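Local atomic coordinates of ricin B lectin (PDB entry 3VSF), a protein that probably hydrolyses beta-1,3-galactan as an exo-acting glycoside hydrolase of family 43, joined to a ricin-type beta-trefoil lectin module that binds galactose. Residues Asn367-Lys372 and Gly488-His493; Val388-Asn393 and Thr475-Ile480; Lys410-Val415 and Trp447-Ile452. All coordinates share one frame; numbering follows the deposited sequence.

Interaction 1 of 3, residues Asn367-Lys372 and Gly488-His493; sequences NKNSGK and GGTNQH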
ATOM      1  N   ASN A 367     -27.708  13.993 -18.740  1.00 55.19           N
ATOM      2  CA  ASN A 367     -27.575  13.898 -20.188  1.00 56.31           C
ATOM      3  C   ASN A 367     -28.538  14.844 -20.900  1.00 58.87           C
ATOM      4  O   ASN A 367     -29.703  14.957 -20.522  1.00 59.16           O
ATOM      5  CB  ASN A 367     -27.814  12.459 -20.653  1.00 55.29           C
ATOM      6  CG  ASN A 367     -27.514  12.267 -22.128  1.00 58.14           C
ATOM      7  OD1 ASN A 367     -26.597  12.884 -22.672  1.00 57.98           O
ATOM      8  ND2 ASN A 367     -28.291  11.411 -22.784  1.00 59.08           N
ATOM      9  N   LYS A 368     -28.044  15.525 -21.930  1.00 58.69           N
ATOM     10  CA  LYS A 368     -28.855  16.482 -22.673  1.00 59.07           C
ATOM     11  C   LYS A 368     -29.989  15.799 -23.429  1.00 58.79           C
ATOM     12  O   LYS A 368     -31.133  16.248 -23.388  1.00 61.51           O
ATOM     13  CB  LYS A 368     -27.985  17.284 -23.646  1.00 61.58           C
ATOM     14  CG  LYS A 368     -28.770  18.196 -24.577  1.00 59.36           C
ATOM     15  CD  LYS A 368     -29.630  19.178 -23.799  1.00 64.78           C
ATOM     16  CE  LYS A 368     -30.455  20.052 -24.731  1.00 67.42           C
ATOM     17  NZ  LYS A 368     -31.346  20.981 -23.979  1.00 68.15           N
ATOM     18  N   ASN A 369     -29.666  14.705 -24.111  1.00 59.68           N
ATOM     19  CA  ASN A 369     -30.636  14.010 -24.950  1.00 57.11           C
ATOM     20  C   ASN A 369     -31.688  13.224 -24.170  1.00 56.60           C
ATOM     21  O   ASN A 369     -32.878  13.302 -24.472  1.00 59.81           O
ATOM     22  CB  ASN A 369     -29.923  13.090 -25.941  1.00 54.94           C
ATOM     23  CG  ASN A 369     -30.889  12.251 -26.755  1.00 53.58           C
ATOM     24  OD1 ASN A 369     -31.507  12.739 -27.700  1.00 56.69           O
ATOM     25  ND2 ASN A 369     -31.021  10.980 -26.392  1.00 53.80           N
ATOM     26  N   SER A 370     -31.247  12.467 -23.172  1.00 56.28           N
ATOM     27  CA  SER A 370     -32.145  11.579 -22.437  1.00 54.29           C
ATOM     28  C   SER A 370     -32.760  12.248 -21.214  1.00 54.25           C
ATOM     29  O   SER A 370     -33.885  11.934 -20.825  1.00 53.36           O
ATOM     30  CB  SER A 370     -31.408  10.309 -22.011  1.00 56.86           C
ATOM     31  OG  SER A 370     -30.403  10.601 -21.055  1.00 56.67           O
ATOM     32  N   GLY A 371     -32.018  13.166 -20.607  1.00 56.37           N
ATOM     33  CA  GLY A 371     -32.459  13.805 -19.381  1.00 55.56           C
ATOM     34  C   GLY A 371     -32.155  12.939 -18.173  1.00 58.05           C
ATOM     35  O   GLY A 371     -32.456  13.308 -17.038  1.00 58.79           O
ATOM     36  N   LYS A 372     -31.562  11.777 -18.425  1.00 58.33           N
ATOM     37  CA  LYS A 372     -31.158  10.867 -17.359  1.00 58.21           C
ATOM     38  C   LYS A 372     -29.813  11.301 -16.783  1.00 57.77           C
ATOM     39  O   LYS A 372     -29.090  12.083 -17.400  1.00 56.85           O
ATOM     40  CB  LYS A 372     -31.067   9.434 -17.886  1.00 58.84           C
ATOM     41  CG  LYS A 372     -32.371   8.883 -18.442  1.00 54.61           C
ATOM     42  CD  LYS A 372     -33.393   8.652 -17.343  1.00 58.64           C
ATOM     43  CE  LYS A 372     -34.653   7.988 -17.882  1.00 57.45           C
ATOM     44  NZ  LYS A 372     -35.356   8.841 -18.880  1.00 58.55           N
ATOM     45  N   GLY A 488     -20.577  15.263 -31.794  1.00 66.34           N
ATOM     46  CA  GLY A 488     -21.421  16.435 -31.652  1.00 62.61           C
ATOM     47  C   GLY A 488     -22.861  16.112 -31.300  1.00 63.48           C
ATOM     48  O   GLY A 488     -23.715  16.998 -31.274  1.00 66.24           O
ATOM     49  N   GLY A 489     -23.135  14.839 -31.033  1.00 61.11           N
ATOM     50  CA  GLY A 489     -24.468  14.414 -30.649  1.00 56.35           C
ATOM     51  C   GLY A 489     -24.836  14.899 -29.260  1.00 57.86           C
ATOM     52  O   GLY A 489     -23.961  15.174 -28.439  1.00 60.18           O
ATOM     53  N   THR A 490     -26.133  15.004 -28.993  1.00 58.27           N
ATOM     54  CA  THR A 490     -26.605  15.477 -27.697  1.00 58.21           C
ATOM     55  C   THR A 490     -26.508  14.388 -26.636  1.00 57.52           C
ATOM     56  O   THR A 490     -26.589  14.667 -25.439  1.00 59.15           O
ATOM     57  CB  THR A 490     -28.054  15.990 -27.770  1.00 57.47           C
ATOM     58  OG1 THR A 490     -28.909  14.946 -28.254  1.00 57.05           O
ATOM     59  CG2 THR A 490     -28.147  17.189 -28.700  1.00 57.37           C
ATOM     60  N   ASN A 491     -26.336  13.146 -27.077  1.00 52.87           N
ATOM     61  CA  ASN A 491     -26.157  12.036 -26.151  1.00 55.89           C
ATOM     62  C   ASN A 491     -24.747  12.039 -25.571  1.00 56.27           C
ATOM     63  O   ASN A 491     -24.403  11.203 -24.737  1.00 52.23           O
ATOM     64  CB  ASN A 491     -26.445  10.702 -26.841  1.00 54.26           C
ATOM     65  CG  ASN A 491     -25.474  10.404 -27.967  1.00 55.31           C
ATOM     66  OD1 ASN A 491     -25.067  11.301 -28.707  1.00 55.64           O
ATOM     67  ND2 ASN A 491     -25.093   9.138 -28.099  1.00 51.34           N
ATOM     68  N   GLN A 492     -23.939  12.994 -26.023  1.00 56.63           N
ATOM     69  CA  GLN A 492     -22.564  13.131 -25.561  1.00 54.78           C
ATOM     70  C   GLN A 492     -22.391  14.393 -24.724  1.00 57.45           C
ATOM     71  O   GLN A 492     -21.300  14.677 -24.229  1.00 63.47           O
ATOM     72  CB  GLN A 492     -21.606  13.166 -26.753  1.00 53.80           C
ATOM     73  CG  GLN A 492     -21.642  11.915 -27.612  1.00 56.71           C
ATOM     74  CD  GLN A 492     -20.743  12.021 -28.827  1.00 58.12           C
ATOM     75  OE1 GLN A 492     -20.391  13.118 -29.260  1.00 61.15           O
ATOM     76  NE2 GLN A 492     -20.363  10.876 -29.383  1.00 56.65           N
ATOM     77  N   HIS A 493     -23.473  15.149 -24.571  1.00 58.72           N
ATOM     78  CA  HIS A 493     -23.437  16.395 -23.811  1.00 58.25           C
ATOM     79  C   HIS A 493     -24.038  16.207 -22.421  1.00 56.99           C
ATOM     80  O   HIS A 493     -25.132  15.661 -22.277  1.00 56.67           O
ATOM     81  CB  HIS A 493     -24.177  17.501 -24.566  1.00 60.63           C
ATOM     82  CG  HIS A 493     -23.632  17.764 -25.937  1.00 59.43           C
ATOM     83  ND1 HIS A 493     -24.199  18.676 -26.801  1.00 62.87           N
ATOM     84  CD2 HIS A 493     -22.573  17.234 -26.591  1.00 60.30           C
ATOM     85  CE1 HIS A 493     -23.512  18.696 -27.929  1.00 63.81           C
ATOM     86  NE2 HIS A 493     -22.519  17.831 -27.829  1.00 61.95           N
TER
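Lys-368 leans on the short 3-10 turn of Thr-490 to Gln-492. Its backbone N gives a hydrogen bond of 2.9 Å to the carbonyl O of His-493, with the donor tilted somewhat out of the carbonyl plane. From there the side chain of Lys-368 runs outward. CB lies against two carbonyl oxygens, 3.5 Å from Thr-490 O and slightly farther from His-493 O, and it also meets the CB of His-493. CG, placed anti to the backbone N (chi1 173°), then runs obliquely against the CB of Thr-490 at 3.9 Å. A bend at the next torsion carries CD, CE and NZ away from the 488-493 turn; the side chain also touches Tyr-456 of strand 456-461. These are the loops that link the barrel strands of the beta-trefoil to its hairpin cap: 367-372 leaves the first barrel strand, 363-367, and 488-493 leads into the last, 494-498. Gln-492 opens the Gln-x-Trp signature of ricin-type lectins, and its amide NE2 is bound by Asp-469 and the carbonyl of Ser-485. Asn-369 comes in next to Lys-368. Its N reaches Thr-490 O weakly, at 3.4 Å, and its side chain crosses that of Thr-490 at about a right angle, with CB lying 3.1 Å from Thr-490 OG1. The buried Asn-491 meets Asn-369 with its backbone N and its CB, while its ND2 turns off to the carbonyl of Val-470 and to a bound glycerol. Within 488-493 the His-493 ring carries Gly-489 O above one face, toward the rim.

Interaction 2 of 3, residues Val388-Asn393 and Thr475-Ile480; sequences VQWTDN and TEDGGI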
ATOM      1  N   VAL A 388     -24.304   3.232 -15.867  1.00 55.26           N
ATOM      2  CA  VAL A 388     -25.498   3.408 -16.683  1.00 53.25           C
ATOM      3  C   VAL A 388     -26.170   4.743 -16.392  1.00 54.38           C
ATOM      4  O   VAL A 388     -25.889   5.382 -15.380  1.00 54.83           O
ATOM      5  CB  VAL A 388     -26.520   2.283 -16.433  1.00 52.22           C
ATOM      6  CG1 VAL A 388     -25.920   0.931 -16.781  1.00 54.33           C
ATOM      7  CG2 VAL A 388     -26.988   2.307 -14.986  1.00 54.24           C
ATOM      8  N   GLN A 389     -27.057   5.164 -17.289  1.00 55.30           N
ATOM      9  CA  GLN A 389     -27.864   6.354 -17.058  1.00 54.66           C
ATOM     10  C   GLN A 389     -29.167   5.946 -16.386  1.00 55.21           C
ATOM     11  O   GLN A 389     -29.715   4.881 -16.671  1.00 55.12           O
ATOM     12  CB  GLN A 389     -28.158   7.082 -18.371  1.00 53.85           C
ATOM     13  CG  GLN A 389     -29.137   6.355 -19.281  1.00 52.78           C
ATOM     14  CD  GLN A 389     -29.605   7.214 -20.438  1.00 52.00           C
ATOM     15  OE1 GLN A 389     -29.124   8.330 -20.631  1.00 53.99           O
ATOM     16  NE2 GLN A 389     -30.550   6.698 -21.215  1.00 51.41           N
ATOM     17  N   TRP A 390     -29.660   6.790 -15.487  1.00 58.39           N
ATOM     18  CA  TRP A 390     -30.896   6.493 -14.776  1.00 59.71           C
ATOM     19  C   TRP A 390     -31.662   7.771 -14.459  1.00 60.47           C
ATOM     20  O   TRP A 390     -31.111   8.869 -14.531  1.00 58.22           O
ATOM     21  CB  TRP A 390     -30.602   5.723 -13.490  1.00 59.31           C
ATOM     22  CG  TRP A 390     -31.755   4.899 -13.011  1.00 62.06           C
ATOM     23  CD1 TRP A 390     -32.745   5.287 -12.156  1.00 64.34           C
ATOM     24  CD2 TRP A 390     -32.039   3.540 -13.363  1.00 58.97           C
ATOM     25  NE1 TRP A 390     -33.627   4.254 -11.953  1.00 63.58           N
ATOM     26  CE2 TRP A 390     -33.217   3.169 -12.684  1.00 59.16           C
ATOM     27  CE3 TRP A 390     -31.412   2.600 -14.187  1.00 58.42           C
ATOM     28  CZ2 TRP A 390     -33.780   1.901 -12.803  1.00 61.50           C
ATOM     29  CZ3 TRP A 390     -31.972   1.341 -14.303  1.00 58.83           C
ATOM     30  CH2 TRP A 390     -33.144   1.003 -13.615  1.00 61.94           C
ATOM     31  N   THR A 391     -32.935   7.619 -14.110  1.00 61.10           N
ATOM     32  CA  THR A 391     -33.779   8.760 -13.783  1.00 65.33           C
ATOM     33  C   THR A 391     -33.314   9.432 -12.496  1.00 67.03           C
ATOM     34  O   THR A 391     -33.002   8.759 -11.512  1.00 66.41           O
ATOM     35  CB  THR A 391     -35.255   8.344 -13.631  1.00 65.73           C
ATOM     36  OG1 THR A 391     -35.705   7.713 -14.836  1.00 64.05           O
ATOM     37  CG2 THR A 391     -36.123   9.558 -13.345  1.00 62.44           C
ATOM     38  N   ASP A 392     -33.266  10.760 -12.512  1.00 64.72           N
ATOM     39  CA  ASP A 392     -32.872  11.529 -11.339  1.00 65.42           C
ATOM     40  C   ASP A 392     -33.778  11.192 -10.159  1.00 69.29           C
ATOM     41  O   ASP A 392     -34.921  11.643 -10.098  1.00 74.29           O
ATOM     42  CB  ASP A 392     -32.937  13.027 -11.641  1.00 64.50           C
ATOM     43  CG  ASP A 392     -32.336  13.875 -10.534  1.00 72.88           C
ATOM     44  OD1 ASP A 392     -32.307  13.413  -9.374  1.00 75.25           O
ATOM     45  OD2 ASP A 392     -31.894  15.006 -10.827  1.00 69.33           O
ATOM     46  N   ASN A 393     -33.263  10.398  -9.226  1.00 68.03           N
ATOM     47  CA  ASN A 393     -34.033  10.006  -8.050  1.00 70.28           C
ATOM     48  C   ASN A 393     -33.371  10.438  -6.744  1.00 74.88           C
ATOM     49  O   ASN A 393     -33.717   9.946  -5.670  1.00 75.42           O
ATOM     50  CB  ASN A 393     -34.286   8.495  -8.049  1.00 69.60           C
ATOM     51  CG  ASN A 393     -33.011   7.689  -7.897  1.00 74.07           C
ATOM     52  OD1 ASN A 393     -31.910   8.200  -8.104  1.00 74.49           O
ATOM     53  ND2 ASN A 393     -33.154   6.418  -7.540  1.00 71.98           N
ATOM     54  N   THR A 475     -32.593   6.490 -24.400  1.00 53.77           N
ATOM     55  CA  THR A 475     -33.362   7.473 -23.652  1.00 54.28           C
ATOM     56  C   THR A 475     -34.061   6.812 -22.468  1.00 52.90           C
ATOM     57  O   THR A 475     -34.861   7.439 -21.775  1.00 55.87           O
ATOM     58  CB  THR A 475     -34.406   8.161 -24.555  1.00 53.03           C
ATOM     59  OG1 THR A 475     -35.122   9.151 -23.805  1.00 65.35           O
ATOM     60  CG2 THR A 475     -35.386   7.139 -25.112  1.00 50.35           C
ATOM     61  N   GLU A 476     -33.741   5.543 -22.234  1.00 51.89           N
ATOM     62  CA  GLU A 476     -34.397   4.763 -21.192  1.00 52.84           C
ATOM     63  C   GLU A 476     -33.471   4.483 -20.013  1.00 53.68           C
ATOM     64  O   GLU A 476     -32.265   4.714 -20.089  1.00 54.22           O
ATOM     65  CB  GLU A 476     -34.912   3.444 -21.769  1.00 53.13           C
ATOM     66  CG  GLU A 476     -35.783   3.611 -23.002  1.00 53.30           C
ATOM     67  CD  GLU A 476     -37.034   4.419 -22.722  1.00 56.89           C
ATOM     68  OE1 GLU A 476     -37.633   4.230 -21.643  1.00 62.10           O
ATOM     69  OE2 GLU A 476     -37.414   5.247 -23.578  1.00 58.52           O
ATOM     70  N   ASP A 477     -34.047   3.987 -18.921  1.00 55.98           N
ATOM     71  CA  ASP A 477     -33.271   3.616 -17.743  1.00 56.21           C
ATOM     72  C   ASP A 477     -32.372   2.421 -18.037  1.00 58.44           C
ATOM     73  O   ASP A 477     -32.776   1.481 -18.724  1.00 58.68           O
ATOM     74  CB  ASP A 477     -34.195   3.287 -16.567  1.00 59.00           C
ATOM     75  CG  ASP A 477     -34.761   4.527 -15.903  1.00 61.44           C
ATOM     76  OD1 ASP A 477     -34.094   5.583 -15.943  1.00 62.44           O
ATOM     77  OD2 ASP A 477     -35.869   4.444 -15.333  1.00 63.69           O
ATOM     78  N   GLY A 478     -31.153   2.461 -17.511  1.00 55.25           N
ATOM     79  CA  GLY A 478     -30.215   1.366 -17.684  1.00 56.36           C
ATOM     80  C   GLY A 478     -29.376   1.500 -18.938  1.00 54.72           C
ATOM     81  O   GLY A 478     -28.622   0.592 -19.287  1.00 57.08           O
ATOM     82  N   GLY A 479     -29.510   2.632 -19.621  1.00 53.18           N
ATOM     83  CA  GLY A 479     -28.728   2.897 -20.813  1.00 52.87           C
ATOM     84  C   GLY A 479     -27.242   2.835 -20.520  1.00 53.66           C
ATOM     85  O   GLY A 479     -26.753   3.509 -19.614  1.00 53.46           O
ATOM     86  N   ILE A 480     -26.522   2.023 -21.285  1.00 50.29           N
ATOM     87  CA  ILE A 480     -25.095   1.831 -21.062  1.00 53.04           C
ATOM     88  C   ILE A 480     -24.301   3.100 -21.345  1.00 52.15           C
ATOM     89  O   ILE A 480     -24.421   3.692 -22.416  1.00 52.17           O
ATOM     90  CB  ILE A 480     -24.528   0.684 -21.924  1.00 55.41           C
ATOM     91  CG1 ILE A 480     -25.104  -0.662 -21.483  1.00 55.50           C
ATOM     92  CG2 ILE A 480     -23.010   0.657 -21.839  1.00 50.54           C
ATOM     93  CD1 ILE A 480     -26.521  -0.912 -21.955  1.00 61.97           C
TER
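Trp-390 swings its CG anti to the backbone N (chi1 -156°), while Asp-477 sets its CG beside its own backbone N (chi1 -77°), and these two choices lay the carboxylate flat over the indole. Ring and carboxylate planes lie only 8° apart. Asp-477 CB makes a CH-pi contact over the six-membered ring, 3.6 Å from its centroid. Having come across the indole, the carboxylate reaches the next residue: Thr-391 OG1 donates to Asp-477 OD1 at 2.9 Å, and OD1 receives it on its syn lone pair, the side of OD2. Thr-391 N adds a weak bond to the same OD1. One oxygen is thus shared by two donors of Thr-391. The backbones here belong to the hairpin cap of the beta-trefoil, where strand 385-390 runs antiparallel to strand 479-484. Gln-389 N gives to Gly-479 O at 2.9 Å, and Gly-478 N returns a bond of 2.9 Å to Gln-389 O, almost straight in line with its C=O. Val-388 pairs with Ile-480 and rests its CG1 against Gly-478 O. A type II turn, Glu-476 to Gly-479, leads into this pairing, and Gly-478, at its third position, has a positive phi at which a CB would press on the preceding carbonyl O. Gln-389 reaches the turn with its side chain: beyond CG the chain is extended, and NE2 donates to Glu-476 O at 2.9 Å, from a direction tilted out of the carbonyl plane. The other half of the amide is held too, since OE1 is hydrogen-bonded to Ser-370 OG, which helps fix the rotation of the group.

Interaction 3 of 3, residues Lys410-Val415 and Trp447-Ile452; sequences KKIVNV and WKFTDI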
ATOM      1  N   LYS A 410      -9.638  15.825 -14.280  1.00 64.47           N
ATOM      2  CA  LYS A 410     -10.173  15.626 -12.938  1.00 62.95           C
ATOM      3  C   LYS A 410     -10.628  14.186 -12.726  1.00 61.19           C
ATOM      4  O   LYS A 410     -10.792  13.428 -13.680  1.00 62.51           O
ATOM      5  CB  LYS A 410     -11.348  16.574 -12.689  1.00 68.14           C
ATOM      6  CG  LYS A 410     -10.975  18.047 -12.661  1.00 74.88           C
ATOM      7  CD  LYS A 410     -12.213  18.929 -12.675  1.00 71.34           C
ATOM      8  CE  LYS A 410     -11.848  20.395 -12.505  1.00 76.55           C
ATOM      9  NZ  LYS A 410     -11.217  20.654 -11.181  1.00 78.63           N
ATOM     10  N   LYS A 411     -10.832  13.820 -11.465  1.00 62.18           N
ATOM     11  CA  LYS A 411     -11.339  12.499 -11.118  1.00 61.16           C
ATOM     12  C   LYS A 411     -12.823  12.565 -10.785  1.00 64.23           C
ATOM     13  O   LYS A 411     -13.237  13.326  -9.911  1.00 67.40           O
ATOM     14  CB  LYS A 411     -10.578  11.925  -9.923  1.00 60.44           C
ATOM     15  CG  LYS A 411      -9.440  10.986 -10.283  1.00 60.99           C
ATOM     16  CD  LYS A 411      -8.784  10.430  -9.027  1.00 58.99           C
ATOM     17  CE  LYS A 411      -9.808   9.766  -8.119  1.00 59.36           C
ATOM     18  NZ  LYS A 411      -9.208   9.309  -6.834  1.00 58.98           N
ATOM     19  N   ILE A 412     -13.622  11.768 -11.483  1.00 61.32           N
ATOM     20  CA  ILE A 412     -15.043  11.673 -11.186  1.00 58.12           C
ATOM     21  C   ILE A 412     -15.287  10.489 -10.258  1.00 59.35           C
ATOM     22  O   ILE A 412     -15.287   9.338 -10.694  1.00 59.16           O
ATOM     23  CB  ILE A 412     -15.882  11.514 -12.465  1.00 58.34           C
ATOM     24  CG1 ILE A 412     -15.565  12.641 -13.450  1.00 54.83           C
ATOM     25  CG2 ILE A 412     -17.367  11.497 -12.131  1.00 60.61           C
ATOM     26  CD1 ILE A 412     -16.369  12.580 -14.730  1.00 52.56           C
ATOM     27  N   VAL A 413     -15.489  10.777  -8.977  1.00 61.32           N
ATOM     28  CA  VAL A 413     -15.612   9.732  -7.966  1.00 62.75           C
ATOM     29  C   VAL A 413     -17.048   9.574  -7.482  1.00 61.09           C
ATOM     30  O   VAL A 413     -17.716  10.554  -7.159  1.00 61.30           O
ATOM     31  CB  VAL A 413     -14.707  10.019  -6.751  1.00 61.32           C
ATOM     32  CG1 VAL A 413     -14.708   8.835  -5.795  1.00 61.48           C
ATOM     33  CG2 VAL A 413     -13.293  10.339  -7.206  1.00 60.24           C
ATOM     34  N   ASN A 414     -17.518   8.331  -7.431  1.00 60.98           N
ATOM     35  CA  ASN A 414     -18.854   8.037  -6.928  1.00 63.68           C
ATOM     36  C   ASN A 414     -18.917   8.283  -5.426  1.00 66.63           C
ATOM     37  O   ASN A 414     -17.924   8.107  -4.722  1.00 70.54           O
ATOM     38  CB  ASN A 414     -19.237   6.591  -7.252  1.00 64.71           C
ATOM     39  CG  ASN A 414     -20.723   6.329  -7.088  1.00 67.43           C
ATOM     40  OD1 ASN A 414     -21.168   5.827  -6.057  1.00 67.79           O
ATOM     41  ND2 ASN A 414     -21.498   6.666  -8.113  1.00 62.94           N
ATOM     42  N   VAL A 415     -20.079   8.697  -4.935  1.00 66.64           N
ATOM     43  CA  VAL A 415     -20.237   8.986  -3.514  1.00 65.91           C
ATOM     44  C   VAL A 415     -20.545   7.726  -2.711  1.00 66.81           C
ATOM     45  O   VAL A 415     -19.885   7.445  -1.710  1.00 70.50           O
ATOM     46  CB  VAL A 415     -21.327  10.043  -3.262  1.00 69.48           C
ATOM     47  CG1 VAL A 415     -21.626  10.154  -1.776  1.00 69.35           C
ATOM     48  CG2 VAL A 415     -20.899  11.388  -3.828  1.00 68.52           C
ATOM     49  N   TRP A 447     -10.527  12.932 -16.426  1.00 61.34           N
ATOM     50  CA  TRP A 447     -11.519  13.495 -17.336  1.00 61.29           C
ATOM     51  C   TRP A 447     -11.405  15.010 -17.448  1.00 64.09           C
ATOM     52  O   TRP A 447     -11.279  15.707 -16.441  1.00 65.74           O
ATOM     53  CB  TRP A 447     -12.927  13.119 -16.872  1.00 57.37           C
ATOM     54  CG  TRP A 447     -13.141  11.644 -16.762  1.00 55.56           C
ATOM     55  CD1 TRP A 447     -12.986  10.875 -15.647  1.00 53.17           C
ATOM     56  CD2 TRP A 447     -13.545  10.757 -17.810  1.00 55.32           C
ATOM     57  NE1 TRP A 447     -13.271   9.562 -15.935  1.00 53.28           N
ATOM     58  CE2 TRP A 447     -13.618   9.463 -17.258  1.00 56.15           C
ATOM     59  CE3 TRP A 447     -13.855  10.930 -19.163  1.00 53.96           C
ATOM     60  CZ2 TRP A 447     -13.986   8.349 -18.010  1.00 56.42           C
ATOM     61  CZ3 TRP A 447     -14.219   9.825 -19.907  1.00 51.88           C
ATOM     62  CH2 TRP A 447     -14.283   8.552 -19.329  1.00 52.29           C
ATOM     63  N   LYS A 448     -11.455  15.514 -18.677  1.00 63.84           N
ATOM     64  CA  LYS A 448     -11.430  16.953 -18.908  1.00 65.27           C
ATOM     65  C   LYS A 448     -12.806  17.469 -19.316  1.00 66.21           C
ATOM     66  O   LYS A 448     -13.460  16.902 -20.193  1.00 64.90           O
ATOM     67  CB  LYS A 448     -10.398  17.321 -19.977  1.00 67.47           C
ATOM     68  CG  LYS A 448     -10.294  18.818 -20.231  1.00 69.45           C
ATOM     69  CD  LYS A 448      -9.164  19.154 -21.191  1.00 74.67           C
ATOM     70  CE  LYS A 448      -9.454  18.655 -22.596  1.00 75.46           C
ATOM     71  NZ  LYS A 448      -8.381  19.052 -23.551  1.00 77.59           N
ATOM     72  N   PHE A 449     -13.240  18.549 -18.674  1.00 68.46           N
ATOM     73  CA  PHE A 449     -14.524  19.163 -18.986  1.00 63.11           C
ATOM     74  C   PHE A 449     -14.357  20.309 -19.976  1.00 65.16           C
ATOM     75  O   PHE A 449     -13.585  21.239 -19.741  1.00 67.57           O
ATOM     76  CB  PHE A 449     -15.201  19.666 -17.710  1.00 59.73           C
ATOM     77  CG  PHE A 449     -15.689  18.568 -16.810  1.00 61.63           C
ATOM     78  CD1 PHE A 449     -17.035  18.244 -16.760  1.00 62.95           C
ATOM     79  CD2 PHE A 449     -14.803  17.856 -16.020  1.00 59.56           C
ATOM     80  CE1 PHE A 449     -17.487  17.233 -15.932  1.00 64.78           C
ATOM     81  CE2 PHE A 449     -15.251  16.844 -15.192  1.00 59.64           C
ATOM     82  CZ  PHE A 449     -16.594  16.532 -15.148  1.00 60.52           C
ATOM     83  N   THR A 450     -15.085  20.236 -21.085  1.00 66.24           N
ATOM     84  CA  THR A 450     -15.039  21.279 -22.099  1.00 65.82           C
ATOM     85  C   THR A 450     -16.395  21.965 -22.220  1.00 71.28           C
ATOM     86  O   THR A 450     -17.367  21.362 -22.675  1.00 71.58           O
ATOM     87  CB  THR A 450     -14.639  20.709 -23.472  1.00 66.71           C
ATOM     88  OG1 THR A 450     -13.466  19.898 -23.332  1.00 64.18           O
ATOM     89  CG2 THR A 450     -14.362  21.835 -24.456  1.00 68.46           C
ATOM     90  N   ASP A 451     -16.456  23.226 -21.805  1.00 75.03           N
ATOM     91  CA  ASP A 451     -17.696  23.993 -21.848  1.00 74.06           C
ATOM     92  C   ASP A 451     -18.172  24.198 -23.284  1.00 73.95           C
ATOM     93  O   ASP A 451     -17.429  24.699 -24.127  1.00 72.59           O
ATOM     94  CB  ASP A 451     -17.512  25.347 -21.155  1.00 77.48           C
ATOM     95  CG  ASP A 451     -18.783  26.178 -21.145  1.00 80.56           C
ATOM     96  OD1 ASP A 451     -19.565  26.062 -20.177  1.00 82.27           O
ATOM     97  OD2 ASP A 451     -19.000  26.951 -22.101  1.00 78.16           O
ATOM     98  N   ILE A 452     -19.412  23.802 -23.554  1.00 72.96           N
ATOM     99  CA  ILE A 452     -20.005  23.987 -24.873  1.00 75.26           C
ATOM    100  C   ILE A 452     -21.146  25.000 -24.821  1.00 79.86           C
ATOM    101  O   ILE A 452     -21.750  25.324 -25.844  1.00 78.35           O
ATOM    102  CB  ILE A 452     -20.517  22.660 -25.462  1.00 72.16           C
ATOM    103  CG1 ILE A 452     -21.532  22.011 -24.519  1.00 71.09           C
ATOM    104  CG2 ILE A 452     -19.360  21.713 -25.728  1.00 71.82           C
ATOM    105  CD1 ILE A 452     -22.026  20.662 -24.990  1.00 65.68           C
TER
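Trp-447, Lys-410 and Ile-412 supply most of the surface covered here. Lys-410 and Trp-447 form an antiparallel hydrogen-bonded pair: Lys-410 N gives to Trp-447 O at 2.7 Å, and Trp-447 N answers to Lys-410 O at 2.8 Å. That same Lys-410 O also sits at the edge of the indole, near its plane. Past this one pair the strands diverge, with 101° between their N-to-C directions, and the rest of the contact is made by side chains. Strands 409-414 and 447-453 are neighbours in the barrel of the ricin-type beta-trefoil, and Trp-447 closes a Gln-x-Trp signature. Ile-412 crosses the indole at about a right angle. Its CG1 lies anti to the carbonyl carbon (chi1 -54°) and comes within 3.8 Å of Trp-447 CD1, while CD1 of Ile-412 lies over the face of the five-membered ring in a CH-pi contact, 4.2 Å from the centroid. The same methyl reaches Phe-449 CZ at 4.0 Å and so bridges the two aromatic residues. Leu-421 packs against Ile-412 and takes the indole N-H of Trp-447 on its carbonyl. It precedes Asp-422, a galactose-binding residue whose site holds no sugar in this chain; the Asp-422 side chain is about 6 Å from that of Trp-447.

All three contacts lie in the beta-trefoil lectin module and nest along the chain: interaction 1 encloses interaction 2, which encloses interaction 3. Interaction 3 joins two strands of the barrel sheet, interaction 2 two strands of the hairpin cap, and interaction 1 the loops between these layers, where the first and last barrel strands come together. Centres of interactions 1 and 2 are about 12 Å apart, and Lys-372 NZ probably hydrogen-bonds to Thr-475 O. Interaction 3 lies about 16 Å from interaction 1, centre to centre, and touches it where Ile-452 packs on the His-493 ring. Interactions 2 and 3 do not touch. Of the three, interaction 3 comes close to the galactose-binding residues.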